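Local atomic coordinates of AP endonuclease, family protein 2 (Mycobacterium smegmatis, PDB entry 5TNV), a protein that binds magnesium in a xylose isomerase-like TIM barrel and may have endonuclease activity. Residues A[80-83]-A[84-87]; A[147-150]-A[151-155]; A[291-294]-A[295-299]. One frame throughout, in Å; residues are numbered along the deposited sequence.

Interaction 1: residues A[80-83]-A[84-87]; sequences ALSD and SRIE
This is the N-terminal cap of helix 83-95, where S82 closes the first turn by bonding to R85. The hydroxyl OG of S82 accepts from the backbone N of R85 at 3.0 Å, a fairly straight bond with an N-H...O angle of 160°. The S82 chi1 of 67° sets OG between its own backbone N and carbonyl carbon, where R85 N can reach it. S82 OG also rests against the aliphatic start of the R85 side chain, 3.3 Å from R85 CG. Beyond CG that chain bends at chi2 and chi3 and leads off to a salt bridge with E88 and to the carbonyl oxygens of K47 and A49.

Regular helical bonds begin at once: I86 N donates to S82 O (2.9 Å), and E87 N to D83 O (3.1 Å). The carbonyl of D83 takes a second bond from a water, which also donates to E87 OE2 and so ties that carboxylate to the first turn; E87 OE1 is salt-bridged to R90.

On the buried side, L81 packs against I86. L81 CB meets I86 CG1 at 3.9 Å, and L81 CD1 packs on I86 CD1 at 4.0 Å. An apolar residue just before the cap touching one four residues past the cap, beside a serine N-cap, is the arrangement known as a hydrophobic staple.

Interaction 2: residues A[147-150]-A[151-155]; sequences TPEQ and EKQIW
Backbone bonds wind T147 to Q153 into the short helix 148-152: E151 N donates to T147 O at 3.0 Å, whereas K152 N is shared between a weak bond to P148 O and a bond to E149 O. Q153 N then donates to Q150 O (3.2 Å), as the turn tightens before the chain leaves.

Side chains close both ends. T147 OG1 accepts from Q150 N at 3.1 Å, and Q150 OE1 accepts from T147 N, also at 3.1 Å, with the donor in the amide carbonyl plane on a lone pair. Q150 NE2 continues to F156 O. At the far end, Q153 folds back, bent at chi2 (-59°), and its NE2 donates to E149 O at 3.1 Å. K152 N and Q153 NE2 reach that oxygen from opposite faces of its carbonyl plane.

A water lies 2.8 Å from both Q150 O and Q153 O and can donate to either. Past it, I154 and W155 meet a second subunit: its Y278 bonds to I154 O and sets its ring edge-to-face with W155.

The reciprocal pair of T147 and Q150 is a capping box, the classic N-terminal closure of a helix.

Interaction 3: residues A[291-294]-A[295-299]; sequences LGYT and GPFCC
With chi1 at -180°, Y293 CG lies anti to the backbone N, and chi2 of 76° turns the ring broadside to the chain that follows, where it meets the ring of F297. Y293 sits in the turn that leads from helix 281-290 to the next strand of the TIM barrel, and F297 opens that strand, 297-299. The helix ends in a Schellman motif, where G292, with positive phi, is the first residue to leave the helix, just ahead of the tyrosine.

The Y293 ring lies along the turn, and G295 passes over one of its faces, its backbone N 3.5 Å above the ring plane and offset toward the rim. G295, with no side chain, lets the backbone lie close against the ring and hydroxyl of Y293. Next to it, G295 O lies 3.0 Å from Y293 CE2, and this carbonyl is taken up by the indole NE1 of W27.

Between the aromatic rings the contact is edge-to-face: the edge of Y293 points toward the face of F297, with centroids 5.8 Å apart and planes at 60°. CE2 is the atom of Y293 that makes the approach, standing 4.2 Å above the F297 plane, displaced toward its rim. W251 adds another edge-to-face contact to Y293, while I317 and L321 of helix 306-325 pack on F297, so F297 packs on the last helix while Y293 meets W251 of strand 251-261.

The tyrosine hydroxyl ties back to the chain two residues past T294, at P296. P296 O lies at the ring edge, close to its plane, and receives a weak hydrogen bond from Y293 OH at 2.9 Å.

In the fold
All three contacts are local turns where the chain enters a helix or strand of one TIM barrel, and none touches another. Interactions 1 and 2 each start a helix with a hydroxyl cap, 34 Å apart between centres; interaction 3 instead leads from a helix into a barrel strand. It is also nearest the metal: the side chain of F297 is about 8 Å from that of H252, which binds magnesium with E193 and D223, and about 12 Å from the ion. Interaction 2 lies across the chain's centre from it, with Q150 about 14 Å from magnesium, and meets a second subunit. Interaction 1 lies away from the metal site.

Interaction 1: residues A[80-83]-A[84-87]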
ATOM      1  N   ALA A  80      -4.956  32.074 -19.451  1.00  6.53           N
ATOM      2  CA  ALA A  80      -4.894  32.236 -20.900  1.00  7.20           C
ATOM      3  C   ALA A  80      -6.257  32.297 -21.562  1.00  7.07           C
ATOM      4  O   ALA A  80      -6.344  32.710 -22.700  1.00 10.21           O
ATOM      5  CB  ALA A  80      -4.087  31.104 -21.537  1.00  8.60           C
ATOM      6  N   LEU A  81      -7.312  31.851 -20.907  1.00  6.93           N
ATOM      7  CA  LEU A  81      -8.639  31.850 -21.531  1.00  6.70           C
ATOM      8  C   LEU A  81      -9.198  33.228 -21.675  1.00  7.00           C
ATOM      9  O   LEU A  81      -8.984  34.127 -20.853  1.00  8.13           O
ATOM     10  CB  LEU A  81      -9.620  31.007 -20.692  1.00  6.65           C
ATOM     11  CG  LEU A  81      -9.389  29.498 -20.638  1.00  7.88           C
ATOM     12  CD1 LEU A  81     -10.500  28.875 -19.793  1.00  7.59           C
ATOM     13  CD2 LEU A  81      -9.325  28.856 -22.009  1.00 10.24           C
ATOM     14  N   SER A  82     -10.008  33.399 -22.737  1.00  6.92           N
ATOM     15  CA  SER A  82     -10.799  34.584 -22.844  1.00  7.29           C
ATOM     16  C   SER A  82     -11.804  34.626 -21.707  1.00  7.59           C
ATOM     17  O   SER A  82     -12.147  33.615 -21.087  1.00  7.21           O
ATOM     18  CB  SER A  82     -11.579  34.590 -24.142  1.00  7.05           C
ATOM     19  OG  SER A  82     -12.562  33.554 -24.156  1.00  7.43           O
ATOM     20  N   ASP A  83     -12.331  35.840 -21.458  1.00  8.86           N
ATOM     21  CA  ASP A  83     -13.330  35.961 -20.389  1.00  9.42           C
ATOM     22  C   ASP A  83     -14.574  35.113 -20.673  1.00  8.25           C
ATOM     23  O   ASP A  83     -15.150  34.545 -19.742  1.00  8.65           O
ATOM     24  CB  ASP A  83     -13.708  37.426 -20.215  1.00 11.39           C
ATOM     25  CG  ASP A  83     -12.580  38.306 -19.782  1.00 13.02           C
ATOM     26  OD1 ASP A  83     -11.554  37.871 -19.248  1.00 15.01           O
ATOM     27  OD2 ASP A  83     -12.751  39.550 -19.932  1.00 17.95           O
ATOM     28  N   SER A  84     -14.966  35.033 -21.956  1.00  7.27           N
ATOM     29  CA  SER A  84     -16.144  34.224 -22.289  0.50  6.84           C
ATOM     30  C   SER A  84     -15.842  32.754 -22.096  1.00  5.98           C
ATOM     31  O   SER A  84     -16.715  32.014 -21.610  1.00  6.43           O
ATOM     32  CB  SER A  84     -16.633  34.541 -23.693  0.50  7.41           C
ATOM     33  OG  SER A  84     -15.638  34.180 -24.634  0.50 10.77           O
ATOM     34  N   ARG A  85     -14.645  32.254 -22.384  1.00  6.04           N
ATOM     35  CA  ARG A  85     -14.285  30.868 -22.110  1.00  5.30           C
ATOM     36  C   ARG A  85     -14.168  30.606 -20.620  1.00  5.09           C
ATOM     37  O   ARG A  85     -14.503  29.503 -20.181  1.00  5.55           O
ATOM     38  CB  ARG A  85     -13.036  30.485 -22.906  1.00  5.82           C
ATOM     39  CG  ARG A  85     -13.310  30.354 -24.386  1.00  6.95           C
ATOM     40  CD  ARG A  85     -13.911  29.015 -24.725  1.00  7.04           C
ATOM     41  NE  ARG A  85     -12.899  27.995 -24.804  1.00  6.83           N
ATOM     42  CZ  ARG A  85     -13.100  26.688 -24.900  1.00  7.11           C
ATOM     43  NH1 ARG A  85     -14.298  26.177 -24.805  1.00  8.05           N
ATOM     44  NH2 ARG A  85     -12.060  25.878 -25.078  1.00  7.41           N
ATOM     45  N   ILE A  86     -13.740  31.592 -19.815  1.00  5.62           N
ATOM     46  CA  ILE A  86     -13.784  31.482 -18.349  1.00  5.69           C
ATOM     47  C   ILE A  86     -15.207  31.207 -17.914  1.00  5.25           C
ATOM     48  O   ILE A  86     -15.443  30.367 -17.038  1.00  5.63           O
ATOM     49  CB  ILE A  86     -13.182  32.708 -17.651  1.00  6.82           C
ATOM     50  CG1 ILE A  86     -11.663  32.721 -17.805  1.00  7.65           C
ATOM     51  CG2 ILE A  86     -13.632  32.826 -16.197  1.00  9.41           C
ATOM     52  CD1 ILE A  86     -10.896  31.693 -17.016  1.00 11.51           C
ATOM     53  N   GLU A  87     -16.200  31.928 -18.460  1.00  5.91           N
ATOM     54  CA  GLU A  87     -17.567  31.683 -18.052  1.00  5.98           C
ATOM     55  C   GLU A  87     -18.080  30.322 -18.525  1.00  5.72           C
ATOM     56  O   GLU A  87     -18.831  29.695 -17.769  1.00  6.30           O
ATOM     57  CB  GLU A  87     -18.487  32.858 -18.471  1.00  7.22           C
ATOM     58  CG  GLU A  87     -18.205  34.181 -17.795  1.00  8.19           C
ATOM     59  CD  GLU A  87     -18.165  34.102 -16.263  1.00  9.87           C
ATOM     60  OE1 GLU A  87     -19.017  33.351 -15.723  1.00 12.27           O
ATOM     61  OE2 GLU A  87     -17.281  34.759 -15.651  1.00 14.53           O
TER
HETATM   62  O   HOH W   1     -15.266  35.792 -17.243  1.00 14.89           O

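Interaction 2: residues A[147-150]-A[151-155]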
ATOM      1  N   THR A 147      14.361  18.164 -16.897  1.00  6.98           N
ATOM      2  CA  THR A 147      15.389  18.052 -17.896  1.00  7.37           C
ATOM      3  C   THR A 147      15.211  16.795 -18.737  1.00  7.46           C
ATOM      4  O   THR A 147      14.496  15.859 -18.312  1.00  7.20           O
ATOM      5  CB  THR A 147      16.804  18.025 -17.255  1.00  7.64           C
ATOM      6  OG1 THR A 147      16.858  16.780 -16.538  1.00  7.65           O
ATOM      7  CG2 THR A 147      17.009  19.191 -16.354  1.00  9.91           C
ATOM      8  N   PRO A 148      15.834  16.703 -19.897  1.00  8.83           N
ATOM      9  CA  PRO A 148      15.729  15.457 -20.678  1.00  9.41           C
ATOM     10  C   PRO A 148      16.177  14.228 -19.893  1.00  8.16           C
ATOM     11  O   PRO A 148      15.582  13.176 -20.001  1.00  9.20           O
ATOM     12  CB  PRO A 148      16.609  15.739 -21.891  1.00 11.28           C
ATOM     13  CG  PRO A 148      16.481  17.233 -22.055  1.00 12.82           C
ATOM     14  CD  PRO A 148      16.556  17.786 -20.638  1.00  9.74           C
ATOM     15  N   GLU A 149      17.239  14.387 -19.093  1.00  8.10           N
ATOM     16  CA  GLU A 149      17.719  13.253 -18.314  1.00  7.99           C
ATOM     17  C   GLU A 149      16.710  12.870 -17.268  1.00  6.71           C
ATOM     18  O   GLU A 149      16.474  11.671 -17.047  1.00  7.83           O
ATOM     19  CB  GLU A 149      19.065  13.569 -17.634  1.00  8.78           C
ATOM     20  CG  GLU A 149      19.644  12.411 -16.863  1.00 14.33           C
ATOM     21  CD  GLU A 149      20.956  12.630 -16.161  1.00 20.28           C
ATOM     22  OE1 GLU A 149      21.199  13.857 -15.890  1.00 32.07           O
ATOM     23  OE2 GLU A 149      21.680  11.656 -15.846  1.00 17.10           O
ATOM     24  N   GLN A 150      16.053  13.822 -16.607  1.00  5.80           N
ATOM     25  CA  GLN A 150      14.978  13.507 -15.686  1.00  5.62           C
ATOM     26  C   GLN A 150      13.839  12.754 -16.350  1.00  5.87           C
ATOM     27  O   GLN A 150      13.281  11.825 -15.744  1.00  6.75           O
ATOM     28  CB  GLN A 150      14.415  14.757 -15.011  1.00  5.57           C
ATOM     29  CG  GLN A 150      15.340  15.312 -13.931  1.00  5.41           C
ATOM     30  CD  GLN A 150      14.735  16.509 -13.262  1.00  4.74           C
ATOM     31  OE1 GLN A 150      14.434  17.529 -13.903  1.00  5.83           O
ATOM     32  NE2 GLN A 150      14.535  16.415 -11.973  1.00  5.26           N
ATOM     33  N   GLU A 151      13.505  13.162 -17.564  1.00  6.75           N
ATOM     34  CA  GLU A 151      12.391  12.517 -18.270  1.00  7.68           C
ATOM     35  C   GLU A 151      12.683  11.049 -18.628  1.00  8.06           C
ATOM     36  O   GLU A 151      11.740  10.283 -18.808  1.00 10.65           O
ATOM     37  CB  GLU A 151      12.026  13.316 -19.525  1.00  8.65           C
ATOM     38  CG  GLU A 151      11.389  14.648 -19.210  1.00 12.14           C
ATOM     39  CD  GLU A 151      11.164  15.521 -20.422  1.00 17.73           C
ATOM     40  OE1 GLU A 151      11.943  15.419 -21.372  1.00 23.03           O
ATOM     41  OE2 GLU A 151      10.211  16.306 -20.334  1.00 22.59           O
ATOM     42  N   LYS A 152      13.924  10.646 -18.703  1.00  8.00           N
ATOM     43  CA  LYS A 152      14.295   9.274 -19.015  1.00  9.20           C
ATOM     44  C   LYS A 152      14.206   8.359 -17.783  1.00  7.85           C
ATOM     45  O   LYS A 152      14.184   7.144 -17.931  1.00 10.16           O
ATOM     46  CB  LYS A 152      15.689   9.182 -19.602  1.00 11.99           C
ATOM     47  CG  LYS A 152      15.712   9.763 -21.039  1.00 17.83           C
ATOM     48  CD  LYS A 152      16.624   9.027 -21.960  1.00 30.34           C
ATOM     49  CE  LYS A 152      16.152   9.022 -23.385  1.00 37.39           C
ATOM     50  NZ  LYS A 152      15.627   7.731 -23.901  1.00 44.83           N
ATOM     51  N   GLN A 153      14.172   8.907 -16.577  1.00  6.25           N
ATOM     52  CA  GLN A 153      14.277   8.099 -15.372  1.00  5.48           C
ATOM     53  C   GLN A 153      12.940   7.445 -14.995  1.00  5.14           C
ATOM     54  O   GLN A 153      11.864   7.898 -15.416  1.00  5.67           O
ATOM     55  CB  GLN A 153      14.737   8.970 -14.186  1.00  6.36           C
ATOM     56  CG  GLN A 153      16.010   9.726 -14.415  1.00  7.57           C
ATOM     57  CD  GLN A 153      17.142   8.831 -14.726  1.00  9.67           C
ATOM     58  OE1 GLN A 153      17.449   7.921 -13.937  1.00 12.05           O
ATOM     59  NE2 GLN A 153      17.804   9.128 -15.842  1.00 14.28           N
ATOM     60  N   ILE A 154      13.006   6.434 -14.168  1.00  4.97           N
ATOM     61  CA  ILE A 154      11.791   5.805 -13.628  1.00  4.77           C
ATOM     62  C   ILE A 154      10.939   6.806 -12.836  1.00  4.64           C
ATOM     63  O   ILE A 154       9.714   6.753 -12.889  1.00  4.83           O
ATOM     64  CB  ILE A 154      12.221   4.578 -12.826  1.00  5.95           C
ATOM     65  CG1 ILE A 154      12.656   3.460 -13.822  1.00  7.15           C
ATOM     66  CG2 ILE A 154      11.128   4.078 -11.870  1.00  6.86           C
ATOM     67  CD1 ILE A 154      13.403   2.310 -13.173  1.00  9.22           C
ATOM     68  N   TRP A 155      11.600   7.731 -12.146  1.00  4.16           N
ATOM     69  CA  TRP A 155      10.958   8.878 -11.533  1.00  4.13           C
ATOM     70  C   TRP A 155      11.853  10.095 -11.792  1.00  3.96           C
ATOM     71  O   TRP A 155      13.081   9.988 -11.671  1.00  4.38           O
ATOM     72  CB  TRP A 155      10.774   8.756 -10.063  1.00  4.49           C
ATOM     73  CG  TRP A 155       9.957   7.631  -9.546  1.00  4.58           C
ATOM     74  CD1 TRP A 155      10.405   6.594  -8.754  1.00  6.23           C
ATOM     75  CD2 TRP A 155       8.553   7.451  -9.706  1.00  4.71           C
ATOM     76  NE1 TRP A 155       9.334   5.782  -8.451  1.00  7.52           N
ATOM     77  CE2 TRP A 155       8.186   6.294  -9.009  1.00  6.28           C
ATOM     78  CE3 TRP A 155       7.562   8.177 -10.374  1.00  5.66           C
ATOM     79  CZ2 TRP A 155       6.850   5.854  -8.969  1.00  7.09           C
ATOM     80  CZ3 TRP A 155       6.256   7.747 -10.341  1.00  6.71           C
ATOM     81  CH2 TRP A 155       5.928   6.579  -9.629  1.00  7.26           C
TER
HETATM   82  O   HOH W   2      10.830  10.522 -15.474  1.00  8.09           O

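Interaction 3: residues A[291-294]-A[295-299]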
ATOM      1  N   LEU A 291      -0.624  24.023  15.987  1.00  8.50           N
ATOM      2  CA  LEU A 291       0.208  25.167  15.629  1.00  9.22           C
ATOM      3  C   LEU A 291      -0.579  26.272  14.941  1.00 10.57           C
ATOM      4  O   LEU A 291       0.049  27.268  14.552  1.00 14.29           O
ATOM      5  CB  LEU A 291       1.397  24.718  14.798  1.00  9.54           C
ATOM      6  CG  LEU A 291       2.396  23.814  15.480  1.00  9.66           C
ATOM      7  CD1 LEU A 291       3.415  23.245  14.502  1.00 10.62           C
ATOM      8  CD2 LEU A 291       3.079  24.570  16.597  1.00 11.65           C
ATOM      9  N   GLY A 292      -1.912  26.160  14.807  1.00  9.67           N
ATOM     10  CA  GLY A 292      -2.747  27.209  14.266  1.00 10.16           C
ATOM     11  C   GLY A 292      -2.942  27.149  12.759  1.00  8.06           C
ATOM     12  O   GLY A 292      -3.431  28.124  12.200  1.00  9.70           O
ATOM     13  N   TYR A 293      -2.639  26.037  12.113  1.00  6.94           N
ATOM     14  CA  TYR A 293      -2.815  25.920  10.685  1.00  6.70           C
ATOM     15  C   TYR A 293      -4.284  26.022  10.344  1.00  6.55           C
ATOM     16  O   TYR A 293      -5.113  25.333  10.943  1.00  7.78           O
ATOM     17  CB  TYR A 293      -2.218  24.564  10.202  1.00  6.54           C
ATOM     18  CG  TYR A 293      -2.398  24.438   8.698  1.00  5.86           C
ATOM     19  CD1 TYR A 293      -1.605  25.140   7.817  1.00  6.46           C
ATOM     20  CD2 TYR A 293      -3.410  23.641   8.131  1.00  6.16           C
ATOM     21  CE1 TYR A 293      -1.749  25.040   6.448  1.00  6.12           C
ATOM     22  CE2 TYR A 293      -3.615  23.562   6.751  1.00  5.38           C
ATOM     23  CZ  TYR A 293      -2.779  24.273   5.915  1.00  5.40           C
ATOM     24  OH  TYR A 293      -2.912  24.291   4.575  1.00  5.61           O
ATOM     25  N   THR A 294      -4.616  26.834   9.353  1.00  6.23           N
ATOM     26  CA  THR A 294      -6.003  26.997   8.894  1.00  7.16           C
ATOM     27  C   THR A 294      -6.191  26.996   7.399  1.00  6.74           C
ATOM     28  O   THR A 294      -7.321  27.144   6.940  1.00  9.70           O
ATOM     29  CB  THR A 294      -6.591  28.342   9.427  1.00  8.58           C
ATOM     30  OG1 THR A 294      -5.809  29.436   8.906  1.00 10.44           O
ATOM     31  CG2 THR A 294      -6.578  28.413  10.935  1.00 12.11           C
ATOM     32  N   GLY A 295      -5.139  26.797   6.608  1.00  6.06           N
ATOM     33  CA  GLY A 295      -5.270  26.874   5.167  1.00  6.16           C
ATOM     34  C   GLY A 295      -5.893  25.669   4.529  1.00  4.97           C
ATOM     35  O   GLY A 295      -5.984  24.598   5.137  1.00  5.76           O
ATOM     36  N   PRO A 296      -6.309  25.772   3.275  1.00  5.44           N
ATOM     37  CA  PRO A 296      -6.905  24.638   2.579  1.00  5.12           C
ATOM     38  C   PRO A 296      -5.830  23.553   2.325  1.00  4.73           C
ATOM     39  O   PRO A 296      -4.640  23.812   2.319  1.00  5.57           O
ATOM     40  CB  PRO A 296      -7.449  25.240   1.286  1.00  6.75           C
ATOM     41  CG  PRO A 296      -6.696  26.464   1.073  1.00  7.79           C
ATOM     42  CD  PRO A 296      -6.225  26.979   2.400  1.00  6.79           C
ATOM     43  N   PHE A 297      -6.332  22.332   2.078  1.00  4.41           N
ATOM     44  CA  PHE A 297      -5.501  21.222   1.637  1.00  4.30           C
ATOM     45  C   PHE A 297      -5.587  21.024   0.147  1.00  4.15           C
ATOM     46  O   PHE A 297      -6.635  21.331  -0.473  1.00  4.47           O
ATOM     47  CB  PHE A 297      -5.935  19.906   2.324  1.00  4.95           C
ATOM     48  CG  PHE A 297      -5.717  19.861   3.814  1.00  4.68           C
ATOM     49  CD1 PHE A 297      -4.538  19.399   4.349  1.00  5.04           C
ATOM     50  CD2 PHE A 297      -6.715  20.249   4.687  1.00  5.25           C
ATOM     51  CE1 PHE A 297      -4.322  19.298   5.711  1.00  6.24           C
ATOM     52  CE2 PHE A 297      -6.551  20.199   6.060  1.00  6.11           C
ATOM     53  CZ  PHE A 297      -5.353  19.722   6.567  1.00  6.52           C
ATOM     54  N   CYS A 298      -4.569  20.439  -0.432  1.00  3.88           N
ATOM     55  CA  CYS A 298      -4.593  20.033  -1.822  1.00  4.15           C
ATOM     56  C   CYS A 298      -3.928  18.648  -1.937  1.00  3.68           C
ATOM     57  O   CYS A 298      -2.758  18.481  -1.571  1.00  4.29           O
ATOM     58  CB  CYS A 298      -3.852  21.057  -2.689  1.00  5.14           C
ATOM     59  SG  CYS A 298      -3.853  20.656  -4.428  1.00  7.45           S
ATOM     60  N   CYS A 299      -4.729  17.689  -2.377  1.00  3.93           N
ATOM     61  CA  CYS A 299      -4.249  16.331  -2.594  1.00  4.21           C
ATOM     62  C   CYS A 299      -3.600  16.275  -3.996  1.00  4.74           C
ATOM     63  O   CYS A 299      -4.292  16.433  -5.006  1.00  6.18           O
ATOM     64  CB  CYS A 299      -5.385  15.324  -2.491  1.00  4.41           C
ATOM     65  SG  CYS A 299      -6.128  15.238  -0.878  1.00  7.25           S
TER